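Local coordinates for protein putative polysaccharide binding proteins (DUF1812) (Bacteroides thetaiotaomicron VPI-5482, PDB 3GF8) that probably serves as a lipid-anchored outer-membrane component of fimbrial assembly and may bind polysaccharide, at residues A[18-23]-A[66-71]; A[76-81]-A[126-131]; A[108-113]-A[189-194]; A[118-123]-A[147-152]. One frame throughout, in Å; residues are numbered along the deposited sequence.

Contact 1 (A[18-23]-A[66-71]); sequences VKFKYD and YLMEVE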
loop_
_atom_site.group_PDB
_atom_site.type_symbol
_atom_site.label_atom_id
_atom_site.label_comp_id
_atom_site.label_asym_id
_atom_site.label_seq_id
_atom_site.Cartn_x
_atom_site.Cartn_y
_atom_site.Cartn_z
ATOM N N VAL A 18 18.192 1.539 -16.138
ATOM C CA VAL A 18 16.856 1.785 -15.614
ATOM C C VAL A 18 16.978 2.693 -14.425
ATOM O O VAL A 18 17.790 2.464 -13.550
ATOM C CB VAL A 18 16.100 0.484 -15.230
ATOM C CG1 VAL A 18 14.757 0.820 -14.590
ATOM C CG2 VAL A 18 15.907 -0.404 -16.449
ATOM N N LYS A 19 16.207 3.772 -14.446
ATOM C CA LYS A 19 16.084 4.677 -13.329
ATOM C C LYS A 19 14.745 4.360 -12.679
ATOM O O LYS A 19 13.740 4.212 -13.382
ATOM C CB LYS A 19 16.090 6.109 -13.853
ATOM C CG LYS A 19 15.869 7.208 -12.811
ATOM C CD LYS A 19 16.262 8.569 -13.372
ATOM C CE LYS A 19 16.345 9.663 -12.293
ATOM N NZ LYS A 19 15.033 9.862 -11.629
ATOM N N PHE A 20 14.732 4.223 -11.354
ATOM C CA PHE A 20 13.474 4.052 -10.614
ATOM C C PHE A 20 13.124 5.348 -9.920
ATOM O O PHE A 20 13.994 5.994 -9.304
ATOM C CB PHE A 20 13.605 2.962 -9.557
ATOM C CG PHE A 20 13.931 1.612 -10.118
ATOM C CD1 PHE A 20 15.250 1.261 -10.398
ATOM C CD2 PHE A 20 12.925 0.709 -10.393
ATOM C CE1 PHE A 20 15.543 0.007 -10.907
ATOM C CE2 PHE A 20 13.215 -0.522 -10.916
ATOM C CZ PHE A 20 14.533 -0.869 -11.172
ATOM N N LYS A 21 11.864 5.760 -10.004
ATOM C CA LYS A 21 11.459 6.954 -9.216
ATOM C C LYS A 21 10.250 6.668 -8.368
ATOM O O LYS A 21 9.421 5.841 -8.746
ATOM C CB LYS A 21 11.226 8.169 -10.113
ATOM C CG LYS A 21 10.077 8.079 -11.154
ATOM C CD LYS A 21 9.922 9.440 -11.872
ATOM C CE LYS A 21 8.750 9.515 -12.782
ATOM N NZ LYS A 21 7.510 9.445 -12.021
ATOM N N TYR A 22 10.161 7.377 -7.232
ATOM C CA TYR A 22 9.029 7.332 -6.343
ATOM C C TYR A 22 8.621 8.750 -5.991
ATOM O O TYR A 22 8.941 9.242 -4.898
ATOM C CB TYR A 22 9.331 6.501 -5.066
ATOM C CG TYR A 22 8.223 6.563 -4.049
ATOM C CD1 TYR A 22 6.872 6.441 -4.424
ATOM C CD2 TYR A 22 8.504 6.798 -2.718
ATOM C CE1 TYR A 22 5.834 6.536 -3.448
ATOM C CE2 TYR A 22 7.497 6.883 -1.773
ATOM C CZ TYR A 22 6.170 6.766 -2.135
ATOM O OH TYR A 22 5.208 6.867 -1.139
ATOM N N ASP A 23 7.913 9.396 -6.924
ATOM C CA ASP A 23 7.408 10.737 -6.713
ATOM C C ASP A 23 5.906 10.770 -6.653
ATOM O O ASP A 23 5.314 11.833 -6.373
ATOM C CB ASP A 23 7.921 11.718 -7.779
ATOM C CG ASP A 23 7.474 11.362 -9.214
ATOM O OD1 ASP A 23 6.762 10.373 -9.452
ATOM O OD2 ASP A 23 7.904 12.076 -10.128
ATOM N N TYR A 66 21.253 6.276 -8.261
ATOM C CA TYR A 66 21.183 4.858 -8.608
ATOM C C TYR A 66 20.606 4.610 -10.011
ATOM O O TYR A 66 19.545 5.096 -10.352
ATOM C CB TYR A 66 20.342 4.085 -7.589
ATOM C CG TYR A 66 20.150 2.635 -8.001
ATOM C CD1 TYR A 66 21.198 1.719 -7.908
ATOM C CD2 TYR A 66 18.936 2.190 -8.508
ATOM C CE1 TYR A 66 21.035 0.383 -8.320
ATOM C CE2 TYR A 66 18.750 0.852 -8.898
ATOM C CZ TYR A 66 19.795 -0.038 -8.804
ATOM O OH TYR A 66 19.590 -1.332 -9.212
ATOM N N LEU A 67 21.302 3.825 -10.810
ATOM C CA LEU A 67 20.751 3.329 -12.071
ATOM C C LEU A 67 21.052 1.841 -12.148
ATOM O O LEU A 67 22.119 1.399 -11.734
ATOM C CB LEU A 67 21.366 4.079 -13.277
ATOM C CG LEU A 67 20.929 5.528 -13.525
ATOM C CD1 LEU A 67 21.625 6.094 -14.770
ATOM C CD2 LEU A 67 19.435 5.618 -13.689
HETATM N N MSE A 68 20.103 1.057 -12.634
HETATM C CA MSE A 68 20.328 -0.365 -12.814
HETATM C C MSE A 68 20.848 -0.618 -14.228
HETATM O O MSE A 68 20.238 -0.207 -15.211
HETATM C CB MSE A 68 19.048 -1.150 -12.600
HETATM C CG MSE A 68 19.192 -2.640 -12.861
HETATM SE SE MSE A 68 17.577 -3.664 -12.490
HETATM C CE MSE A 68 17.831 -3.831 -10.568
ATOM N N GLU A 69 21.973 -1.305 -14.325
ATOM C CA GLU A 69 22.542 -1.671 -15.612
ATOM C C GLU A 69 21.943 -2.994 -16.084
ATOM O O GLU A 69 22.106 -4.008 -15.433
ATOM C CB GLU A 69 24.070 -1.734 -15.482
ATOM C CG GLU A 69 24.745 -0.324 -15.308
ATOM N N VAL A 70 21.230 -2.984 -17.202
ATOM C CA VAL A 70 20.521 -4.174 -17.678
ATOM C C VAL A 70 21.150 -4.681 -19.000
ATOM O O VAL A 70 21.037 -4.005 -20.019
ATOM C CB VAL A 70 18.994 -3.844 -17.910
ATOM C CG1 VAL A 70 18.251 -5.036 -18.511
ATOM C CG2 VAL A 70 18.292 -3.350 -16.603
ATOM N N GLU A 71 21.800 -5.855 -18.994
ATOM C CA GLU A 71 22.354 -6.459 -20.226
ATOM C C GLU A 71 21.230 -7.055 -21.052
ATOM O O GLU A 71 20.588 -7.997 -20.629
ATOM C CB GLU A 71 23.380 -7.548 -19.903
ATOM C CG GLU A 71 23.858 -8.370 -21.121
ATOM C CD GLU A 71 24.681 -7.554 -22.089
ATOM O OE1 GLU A 71 25.524 -6.764 -21.615
ATOM O OE2 GLU A 71 24.490 -7.705 -23.317
HETATM O O HOH W 1 16.783 4.788 -9.712
#

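Contact 2 (A[76-81]-A[126-131]); sequences QYQFMA and GEVINV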
loop_
_atom_site.group_PDB
_atom_site.type_symbol
_atom_site.label_atom_id
_atom_site.label_comp_id
_atom_site.label_asym_id
_atom_site.label_seq_id
_atom_site.Cartn_x
_atom_site.Cartn_y
_atom_site.Cartn_z
ATOM N N GLN A 76 12.712 -5.226 -28.610
ATOM C CA GLN A 76 11.599 -4.616 -27.896
ATOM C C GLN A 76 11.156 -5.468 -26.703
ATOM O O GLN A 76 11.074 -6.692 -26.797
ATOM C CB GLN A 76 10.445 -4.391 -28.858
ATOM C CG GLN A 76 10.769 -3.278 -29.843
ATOM C CD GLN A 76 9.688 -3.081 -30.866
ATOM O OE1 GLN A 76 8.884 -2.149 -30.758
ATOM N NE2 GLN A 76 9.649 -3.963 -31.873
ATOM N N TYR A 77 10.854 -4.800 -25.595
ATOM C CA TYR A 77 10.595 -5.462 -24.322
ATOM C C TYR A 77 9.505 -4.720 -23.556
ATOM O O TYR A 77 9.218 -3.568 -23.848
ATOM C CB TYR A 77 11.866 -5.455 -23.464
ATOM C CG TYR A 77 13.056 -6.034 -24.166
ATOM C CD1 TYR A 77 13.279 -7.410 -24.195
ATOM C CD2 TYR A 77 13.953 -5.212 -24.827
ATOM C CE1 TYR A 77 14.384 -7.938 -24.862
ATOM C CE2 TYR A 77 15.047 -5.717 -25.465
ATOM C CZ TYR A 77 15.257 -7.071 -25.503
ATOM O OH TYR A 77 16.359 -7.543 -26.153
ATOM N N GLN A 78 8.912 -5.389 -22.578
ATOM C CA GLN A 78 8.200 -4.691 -21.520
ATOM C C GLN A 78 8.905 -4.904 -20.202
ATOM O O GLN A 78 9.386 -5.998 -19.935
ATOM C CB GLN A 78 6.777 -5.151 -21.428
ATOM C CG GLN A 78 6.013 -4.875 -22.685
ATOM C CD GLN A 78 4.560 -5.200 -22.546
ATOM O OE1 GLN A 78 4.185 -6.356 -22.385
ATOM N NE2 GLN A 78 3.719 -4.173 -22.625
ATOM N N PHE A 79 9.028 -3.834 -19.413
ATOM C CA PHE A 79 9.595 -3.920 -18.077
ATOM C C PHE A 79 8.520 -3.536 -17.092
ATOM O O PHE A 79 7.652 -2.693 -17.379
ATOM C CB PHE A 79 10.754 -2.931 -17.806
ATOM C CG PHE A 79 12.004 -3.078 -18.680
ATOM C CD1 PHE A 79 12.193 -4.125 -19.567
ATOM C CD2 PHE A 79 13.029 -2.121 -18.549
ATOM C CE1 PHE A 79 13.364 -4.190 -20.352
ATOM C CE2 PHE A 79 14.176 -2.171 -19.301
ATOM C CZ PHE A 79 14.363 -3.223 -20.211
HETATM N N MSE A 80 8.609 -4.143 -15.913
HETATM C CA MSE A 80 7.866 -3.704 -14.749
HETATM C C MSE A 80 8.706 -4.079 -13.542
HETATM O O MSE A 80 9.746 -4.692 -13.702
HETATM C CB MSE A 80 6.414 -4.264 -14.722
HETATM C CG MSE A 80 6.223 -5.761 -14.757
HETATM SE SE MSE A 80 6.485 -6.596 -13.064
HETATM C CE MSE A 80 5.094 -5.735 -11.965
ATOM N N ALA A 81 8.295 -3.668 -12.344
ATOM C CA ALA A 81 9.052 -4.033 -11.169
ATOM C C ALA A 81 8.179 -4.182 -9.927
ATOM O O ALA A 81 7.056 -3.708 -9.899
ATOM C CB ALA A 81 10.157 -3.036 -10.916
ATOM N N GLY A 126 5.955 -1.209 -9.734
ATOM C CA GLY A 126 6.628 -0.492 -10.800
ATOM C C GLY A 126 5.821 -0.705 -12.035
ATOM O O GLY A 126 5.710 -1.838 -12.499
ATOM N N GLU A 127 5.268 0.376 -12.582
ATOM C CA GLU A 127 4.347 0.261 -13.712
ATOM C C GLU A 127 5.050 -0.266 -14.974
ATOM O O GLU A 127 6.291 -0.102 -15.144
ATOM C CB GLU A 127 3.685 1.606 -14.013
ATOM C CG GLU A 127 3.206 2.348 -12.768
ATOM C CD GLU A 127 2.416 3.586 -13.116
ATOM O OE1 GLU A 127 1.285 3.432 -13.595
ATOM O OE2 GLU A 127 2.909 4.706 -12.892
ATOM N N VAL A 128 4.258 -0.927 -15.824
ATOM C CA VAL A 128 4.748 -1.574 -17.047
ATOM C C VAL A 128 5.136 -0.514 -18.083
ATOM O O VAL A 128 4.380 0.409 -18.308
ATOM C CB VAL A 128 3.673 -2.497 -17.676
ATOM C CG1 VAL A 128 4.128 -3.039 -19.051
ATOM C CG2 VAL A 128 3.325 -3.610 -16.759
ATOM N N ILE A 129 6.314 -0.642 -18.687
ATOM C CA ILE A 129 6.730 0.245 -19.772
ATOM C C ILE A 129 7.155 -0.556 -21.013
ATOM O O ILE A 129 7.630 -1.703 -20.915
ATOM C CB ILE A 129 7.880 1.158 -19.320
ATOM C CG1 ILE A 129 9.076 0.323 -18.837
ATOM C CG2 ILE A 129 7.411 2.104 -18.193
ATOM C CD1 ILE A 129 10.373 1.115 -18.761
ATOM N N ASN A 130 6.972 0.039 -22.187
ATOM C CA ASN A 130 7.475 -0.558 -23.425
ATOM C C ASN A 130 8.846 -0.026 -23.672
ATOM O O ASN A 130 9.059 1.145 -23.549
ATOM C CB ASN A 130 6.567 -0.218 -24.594
ATOM C CG ASN A 130 5.210 -0.834 -24.434
ATOM O OD1 ASN A 130 5.085 -2.059 -24.375
ATOM N ND2 ASN A 130 4.175 0.008 -24.323
ATOM N N VAL A 131 9.789 -0.895 -23.980
ATOM C CA VAL A 131 11.190 -0.505 -24.144
ATOM C C VAL A 131 11.657 -0.945 -25.533
ATOM O O VAL A 131 11.508 -2.112 -25.915
ATOM C CB VAL A 131 12.072 -1.138 -23.066
ATOM C CG1 VAL A 131 13.536 -0.825 -23.329
ATOM C CG2 VAL A 131 11.642 -0.628 -21.705
#

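Contact 3 (A[108-113]-A[189-194]); sequences LKREAS and DDDVLS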
loop_
_atom_site.group_PDB
_atom_site.type_symbol
_atom_site.label_atom_id
_atom_site.label_comp_id
_atom_site.label_asym_id
_atom_site.label_seq_id
_atom_site.Cartn_x
_atom_site.Cartn_y
_atom_site.Cartn_z
ATOM N N LEU A 108 0.334 -11.579 -0.365
ATOM C CA LEU A 108 0.716 -11.401 1.043
ATOM C C LEU A 108 0.571 -12.754 1.735
ATOM O O LEU A 108 -0.459 -13.413 1.590
ATOM C CB LEU A 108 -0.192 -10.368 1.728
ATOM C CG LEU A 108 -0.040 -10.077 3.217
ATOM C CD1 LEU A 108 1.336 -9.513 3.547
ATOM C CD2 LEU A 108 -1.180 -9.102 3.709
ATOM N N LYS A 109 1.612 -13.187 2.443
ATOM C CA LYS A 109 1.581 -14.452 3.145
ATOM C C LYS A 109 0.610 -14.375 4.304
ATOM O O LYS A 109 0.549 -13.351 5.011
ATOM C CB LYS A 109 2.980 -14.791 3.674
ATOM C CG LYS A 109 4.000 -15.104 2.549
ATOM C CD LYS A 109 5.315 -15.536 3.184
ATOM C CE LYS A 109 6.450 -15.672 2.219
ATOM N NZ LYS A 109 7.754 -15.621 2.954
ATOM N N ARG A 110 -0.155 -15.446 4.483
ATOM C CA ARG A 110 -1.055 -15.601 5.630
ATOM C C ARG A 110 -1.132 -17.056 6.100
ATOM O O ARG A 110 -0.866 -17.985 5.363
ATOM C CB ARG A 110 -2.455 -15.059 5.357
ATOM C CG ARG A 110 -3.380 -15.984 4.501
ATOM C CD ARG A 110 -2.751 -16.336 3.146
ATOM N NE ARG A 110 -2.578 -15.160 2.284
ATOM C CZ ARG A 110 -3.469 -14.744 1.374
ATOM N NH1 ARG A 110 -4.612 -15.401 1.198
ATOM N NH2 ARG A 110 -3.224 -13.652 0.640
ATOM N N GLU A 111 -1.506 -17.223 7.346
ATOM C CA GLU A 111 -1.825 -18.504 7.929
ATOM C C GLU A 111 -3.289 -18.836 7.709
ATOM O O GLU A 111 -4.036 -17.980 7.247
ATOM C CB GLU A 111 -1.634 -18.394 9.417
ATOM C CG GLU A 111 -0.213 -18.156 9.886
ATOM C CD GLU A 111 -0.162 -18.193 11.430
ATOM O OE1 GLU A 111 -1.230 -17.894 12.068
ATOM O OE2 GLU A 111 0.930 -18.529 11.976
ATOM N N ALA A 112 -3.714 -20.040 8.126
ATOM C CA ALA A 112 -5.109 -20.487 7.953
ATOM C C ALA A 112 -6.084 -19.519 8.534
ATOM O O ALA A 112 -7.204 -19.389 8.009
ATOM C CB ALA A 112 -5.374 -21.886 8.583
ATOM N N SER A 113 -5.704 -18.861 9.632
ATOM C CA SER A 113 -6.618 -17.914 10.268
ATOM C C SER A 113 -6.925 -16.650 9.447
ATOM O O SER A 113 -7.812 -15.912 9.787
ATOM C CB SER A 113 -6.053 -17.460 11.603
ATOM O OG SER A 113 -5.046 -16.493 11.405
ATOM N N ASP A 189 -8.591 -12.170 -7.139
ATOM C CA ASP A 189 -9.483 -12.836 -6.212
ATOM C C ASP A 189 -8.622 -13.468 -5.128
ATOM O O ASP A 189 -7.526 -13.966 -5.400
ATOM C CB ASP A 189 -10.335 -13.894 -6.924
ATOM C CG ASP A 189 -11.457 -13.266 -7.779
ATOM O OD1 ASP A 189 -11.547 -12.021 -7.844
ATOM O OD2 ASP A 189 -12.255 -14.004 -8.385
ATOM N N ASP A 190 -9.101 -13.406 -3.899
ATOM C CA ASP A 190 -8.332 -13.872 -2.740
ATOM C C ASP A 190 -9.296 -14.009 -1.588
ATOM O O ASP A 190 -10.443 -13.579 -1.690
ATOM C CB ASP A 190 -7.183 -12.898 -2.419
ATOM C CG ASP A 190 -6.119 -13.502 -1.468
ATOM O OD1 ASP A 190 -6.183 -14.703 -1.137
ATOM O OD2 ASP A 190 -5.217 -12.758 -1.020
ATOM N N ASP A 191 -8.865 -14.670 -0.518
ATOM C CA ASP A 191 -9.629 -14.648 0.725
ATOM C C ASP A 191 -9.660 -13.263 1.289
ATOM O O ASP A 191 -8.775 -12.466 1.007
ATOM C CB ASP A 191 -8.985 -15.568 1.755
ATOM C CG ASP A 191 -9.120 -17.018 1.376
ATOM O OD1 ASP A 191 -10.249 -17.405 1.023
ATOM O OD2 ASP A 191 -8.123 -17.762 1.407
ATOM N N VAL A 192 -10.692 -12.998 2.101
ATOM C CA VAL A 192 -10.745 -11.799 2.936
ATOM C C VAL A 192 -9.840 -11.949 4.159
ATOM O O VAL A 192 -9.944 -12.926 4.912
ATOM C CB VAL A 192 -12.187 -11.514 3.391
ATOM C CG1 VAL A 192 -12.265 -10.281 4.358
ATOM C CG2 VAL A 192 -13.073 -11.322 2.162
ATOM N N LEU A 193 -8.978 -10.952 4.348
ATOM C CA LEU A 193 -8.036 -10.921 5.436
ATOM C C LEU A 193 -8.504 -9.918 6.512
ATOM O O LEU A 193 -9.197 -8.933 6.203
ATOM C CB LEU A 193 -6.643 -10.540 4.914
ATOM C CG LEU A 193 -6.029 -11.382 3.789
ATOM C CD1 LEU A 193 -4.668 -10.813 3.409
ATOM C CD2 LEU A 193 -5.955 -12.905 4.130
ATOM N N SER A 194 -8.145 -10.229 7.765
ATOM C CA SER A 194 -8.332 -9.384 8.948
ATOM C C SER A 194 -6.978 -8.801 9.362
ATOM O O SER A 194 -6.118 -9.500 9.895
ATOM C CB SER A 194 -8.929 -10.216 10.094
ATOM O OG SER A 194 -9.178 -9.434 11.268
HETATM O O HOH W 2 -5.533 -17.857 1.952
#

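Contact 4 (A[118-123]-A[147-152]); sequences KRMETL and RDTKIV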
loop_
_atom_site.group_PDB
_atom_site.type_symbol
_atom_site.label_atom_id
_atom_site.label_comp_id
_atom_site.label_asym_id
_atom_site.label_seq_id
_atom_site.Cartn_x
_atom_site.Cartn_y
_atom_site.Cartn_z
ATOM N N LYS A 118 1.351 -8.187 11.496
ATOM C CA LYS A 118 2.731 -7.745 11.464
ATOM C C LYS A 118 2.819 -6.428 10.684
ATOM O O LYS A 118 1.949 -6.128 9.867
ATOM C CB LYS A 118 3.616 -8.805 10.800
ATOM C CG LYS A 118 3.512 -8.818 9.285
ATOM C CD LYS A 118 4.363 -9.930 8.606
ATOM C CE LYS A 118 3.520 -11.132 8.162
ATOM N NZ LYS A 118 4.277 -12.120 7.267
ATOM N N ARG A 119 3.866 -5.649 10.911
ATOM C CA ARG A 119 4.103 -4.520 10.040
ATOM C C ARG A 119 4.848 -5.025 8.821
ATOM O O ARG A 119 5.950 -5.446 8.954
ATOM C CB ARG A 119 4.882 -3.388 10.715
ATOM C CG ARG A 119 5.064 -2.199 9.746
ATOM C CD ARG A 119 5.616 -1.008 10.438
ATOM N NE ARG A 119 6.952 -1.292 10.951
ATOM C CZ ARG A 119 7.628 -0.542 11.831
ATOM N NH1 ARG A 119 7.120 0.582 12.336
ATOM N NH2 ARG A 119 8.839 -0.931 12.204
HETATM N N MSE A 120 4.229 -5.025 7.639
HETATM C CA MSE A 120 4.922 -5.472 6.428
HETATM C C MSE A 120 5.999 -4.490 5.986
HETATM O O MSE A 120 5.804 -3.288 6.075
HETATM C CB MSE A 120 3.966 -5.606 5.266
HETATM C CG MSE A 120 3.197 -6.841 5.280
HETATM SE SE MSE A 120 1.480 -6.439 5.963
HETATM C CE MSE A 120 0.794 -5.902 4.349
ATOM N N GLU A 121 7.107 -5.004 5.465
ATOM C CA GLU A 121 8.051 -4.161 4.722
ATOM C C GLU A 121 7.308 -3.526 3.538
ATOM O O GLU A 121 6.430 -4.172 2.874
ATOM C CB GLU A 121 9.285 -4.957 4.276
ATOM C CG GLU A 121 9.069 -5.947 3.126
ATOM C CD GLU A 121 8.541 -7.318 3.528
ATOM O OE1 GLU A 121 8.090 -7.505 4.665
ATOM O OE2 GLU A 121 8.583 -8.241 2.679
ATOM N N THR A 122 7.598 -2.249 3.328
ATOM C CA THR A 122 6.849 -1.421 2.409
ATOM C C THR A 122 7.068 -1.928 1.000
ATOM O O THR A 122 8.204 -2.287 0.612
ATOM C CB THR A 122 7.245 0.046 2.524
ATOM O OG1 THR A 122 6.862 0.498 3.819
ATOM C CG2 THR A 122 6.556 0.916 1.440
ATOM N N LEU A 123 5.940 -2.005 0.288
ATOM C CA LEU A 123 5.871 -2.571 -1.030
ATOM C C LEU A 123 5.519 -1.494 -2.072
ATOM O O LEU A 123 4.549 -0.747 -1.877
ATOM C CB LEU A 123 4.801 -3.661 -1.059
ATOM C CG LEU A 123 4.683 -4.389 -2.391
ATOM C CD1 LEU A 123 5.944 -5.230 -2.619
ATOM C CD2 LEU A 123 3.422 -5.245 -2.385
ATOM N N ARG A 147 3.103 3.214 -4.211
ATOM C CA ARG A 147 3.124 2.553 -2.931
ATOM C C ARG A 147 1.850 1.809 -2.724
ATOM O O ARG A 147 0.763 2.366 -2.908
ATOM C CB ARG A 147 3.367 3.525 -1.779
ATOM C CG ARG A 147 3.569 2.808 -0.476
ATOM C CD ARG A 147 4.206 3.682 0.607
ATOM N NE ARG A 147 3.912 3.136 1.929
ATOM C CZ ARG A 147 4.328 3.661 3.068
ATOM N NH1 ARG A 147 5.037 4.779 3.090
ATOM N NH2 ARG A 147 4.025 3.072 4.204
ATOM N N ASP A 148 1.985 0.535 -2.340
ATOM C CA ASP A 148 0.828 -0.356 -2.221
ATOM C C ASP A 148 0.429 -0.658 -0.771
ATOM O O ASP A 148 -0.728 -1.039 -0.485
ATOM C CB ASP A 148 1.137 -1.684 -2.939
ATOM C CG ASP A 148 0.842 -1.649 -4.436
ATOM O OD1 ASP A 148 0.321 -0.638 -4.959
ATOM O OD2 ASP A 148 1.137 -2.664 -5.096
ATOM N N THR A 149 1.387 -0.545 0.141
ATOM C CA THR A 149 1.132 -0.816 1.536
ATOM C C THR A 149 0.800 0.507 2.248
ATOM O O THR A 149 1.394 1.558 1.960
ATOM C CB THR A 149 2.300 -1.536 2.185
ATOM O OG1 THR A 149 3.516 -0.881 1.846
ATOM C CG2 THR A 149 2.350 -2.987 1.717
ATOM N N LYS A 150 -0.178 0.437 3.154
ATOM C CA LYS A 150 -0.752 1.622 3.766
ATOM C C LYS A 150 -0.730 1.482 5.306
ATOM O O LYS A 150 -1.211 0.494 5.881
ATOM C CB LYS A 150 -2.174 1.814 3.231
ATOM C CG LYS A 150 -2.253 1.871 1.725
ATOM C CD LYS A 150 -1.592 3.160 1.141
ATOM C CE LYS A 150 -1.143 2.976 -0.302
ATOM N NZ LYS A 150 -0.703 4.272 -0.954
ATOM N N ILE A 151 -0.163 2.472 5.965
ATOM C CA ILE A 151 -0.028 2.452 7.395
ATOM C C ILE A 151 -1.078 3.410 7.938
ATOM O O ILE A 151 -1.287 4.499 7.387
ATOM C CB ILE A 151 1.397 2.816 7.792
ATOM C CG1 ILE A 151 2.343 1.701 7.288
ATOM C CG2 ILE A 151 1.486 2.990 9.306
ATOM C CD1 ILE A 151 3.763 1.894 7.599
ATOM N N VAL A 152 -1.784 2.987 8.975
ATOM C CA VAL A 152 -2.834 3.830 9.562
ATOM C C VAL A 152 -2.705 3.804 11.076
ATOM O O VAL A 152 -2.554 2.734 11.667
ATOM C CB VAL A 152 -4.259 3.415 9.159
ATOM C CG1 VAL A 152 -4.332 3.036 7.712
ATOM C CG2 VAL A 152 -4.720 2.288 9.984
HETATM O O HOH W 3 4.151 0.210 4.278
#

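Contact 1 (A[18-23]-A[66-71])
Val18 and Met68, a selenomethionine, form an antiparallel hydrogen-bonded pair, and the short strands 18-21 and 68-70 run at 142° to each other. Val18 N gives its hydrogen to Met68 O at 2.8 Å. Met68 N returns a bond to Val18 O. Leu67 CA adds a C-H...O contact to the same Val18 O. Further along, the strands part. Water 1 bridges the gap, accepting from Phe20 N at 2.7 Å and donating to Tyr66 O.

The apolar side chains on the Val18 and Met68 face pack with their neighbours. Val18 CG2 meets Val70 CG2 at 3.8 Å. The Phe20 and Tyr66 side chains lie side by side and point the same way. Phe20 CD1 comes to the edge of the Tyr66 ring, 3.8 Å from Tyr66 CE2. Met68 CB sits at the edge of the Phe20 ring, 4.1 Å from Phe20 CE1. Beyond the ring, Tyr66 OH bonds to Glu56. Leu67 lies by Lys19, where Leu67 CD2 presses on Lys19 CB at 3.4 Å, a tight fit. Leu67 CG is anti to its carbonyl carbon (chi1 -73°), which brings that methyl near the Lys19 backbone.

Val39 touches both Phe20 and Met68 from strand 38-44. A short edge pairing with apolar residues facing inward is consistent with the transthyretin-like beta-sandwich of this clan.

Contact 2 (A[76-81]-A[126-131])
Tyr77 with Val131, Phe79 with Ile129 and Ala81 with Gly126 are antiparallel hydrogen-bonded pairs, and each makes two backbone bonds. Among them, Val131 N reaches Tyr77 O at 2.7 Å and Ile129 N reaches Phe79 O at 2.8 Å. A beta bulge shifts the register between Phe79 and Ala81. Past it the pairing is less regular, and Ala81 N bonds Gly126 O at 3.2 Å. Gln78 and Met80, which alternate with the paired residues, bond through their backbones to Phe44 and Tyr42 of strand 38-44.

On the face that carries Gln78 and Asn130, the two side chains lie side by side with amide planes 6° apart. Gln78 NE2 donates to Asn130 OD1 at 3.1 Å, a bent bond of 138°. Gln78 NE2 also rests 3.8 Å from Val128 CG1. Replaced by an alanine, Gln78 would probably cover less of Val128 CG1 and leave Asn130 OD1 without this donor.

On the Phe79 face, Val131 CG2 stands over the centre of the Phe79 ring at 3.7 Å, a CH-pi contact. Phe79 CB packs on Ile129 CG1 at 3.8 Å.

Two polar ends find partners outside the pair: Tyr77 OH bonds Pro73 O, and Glu127 OE2 bonds Asn144 ND2. Backbone bonds thus set the pairing, one amide pair supplements them, and apolar contacts dominate the Phe79 face.

Contact 3 (A[108-113]-A[189-194])
The salt bridge of Arg110 and Asp190 ties the loop after strand 105-108 to the loop that leads into strand 193-195. The guanidinium grips the carboxylate end-on. Arg110 NH2 donates to Asp190 OD2 at 2.7 Å, and Arg110 NH1 donates to Asp190 OD1 at 2.9 Å. Each oxygen uses its syn lone pair. The two flat groups are nearly coplanar, 21° apart, and both bonds are close to straight.

Arg110 is held on a second, adjoining edge, with NH2 shared between the two grips. Its NE and NH2 both donate to Leu108 O, with Arg110 NE 2.8 Å from Leu108 O. This side-on grip lies in the guanidinium plane and should fix the rotation of the group. The chain folds back to reach it, with CG placed between the backbone N and the carbonyl carbon (chi1 78°) and further bends at chi2 and chi3.

Asp190 OD1 also takes the backbone N-H of Asp191. Water 2 accepts from Arg110 NH1 at 2.7 Å and donates to Asp191 OD2, linking a second carboxylate to the charge.

Leu193 CD2 lies over the centre of the guanidinium face, 4.1 Å above the plane. Leu193 CD1 meets Leu108 CD2 at 3.9 Å. Ile116 touches Leu108, Arg110 and Leu193. The geometry is that of a bidentate arginine-aspartate pair joining two loops, beside strands 115-116 and 193-195, which pair in parallel.

Contact 4 (A[118-123]-A[147-152])
Thr149, Leu123 and Thr122 have the most surface buried here. Leu123 N donates to Thr149 OG1 at 3.1 Å, in a nearly straight bond. Thr149 OG1 sits between its backbone N and carbonyl carbon (chi1 48°), which turns the hydroxyl to Leu123 N while Thr149 CG2 packs on Leu123 CB at 3.8 Å. Leu123 O in turn accepts from Asp148 N at 2.9 Å. Leu123 is thus held by both its N-H and its C=O.

Residues 148-149 form the short break in the long strand 139-158. That strand pairs with strands 16-21 and 124-133 on one side of the break and with 209-214 and 266-273 on the other. The loop 118-123 lies against this middle, near the centre of the chain.

Thr122 meets Arg147. Thr122 CG2 sits over one face of the guanidinium, 3.5 Å from Arg147 NE. Arg147 NE donates to Thr149 O at 3.0 Å. A leucine in place of Arg147 would probably leave Thr149 O without this donor and Thr122 CG2 without the flat group it covers. Water 3 is hydrogen-bonded to both Thr122 OG1 and Thr149 OG1, lying 2.7 Å from Thr149 OG1. It also accepts a weak bond from Arg147 NH2.

From the N terminus, contact 1 closes the first loop, bringing 66-71 back to 18-23. Contact 2 opens just after, on the next strand, and joins 76-81 to 126-131. The two touch where Val18 and Phe20 pack on Phe79 and Ala81. Contact 3 opens inside the loop of contact 2 and closes well beyond it, and contact 4 also crosses contact 2. Contact 4 is nested within the loop of contact 3, and Leu108 packs on Met120. Contacts 1 and 2 join strands on the same side of the chain's centre. Contact 4 lays loop 118-123 against the long strand 139-158, where Tyr22 of contact 1 packs on Arg147. Contact 3 fastens loops about 32 Å from contact 1, centre to centre.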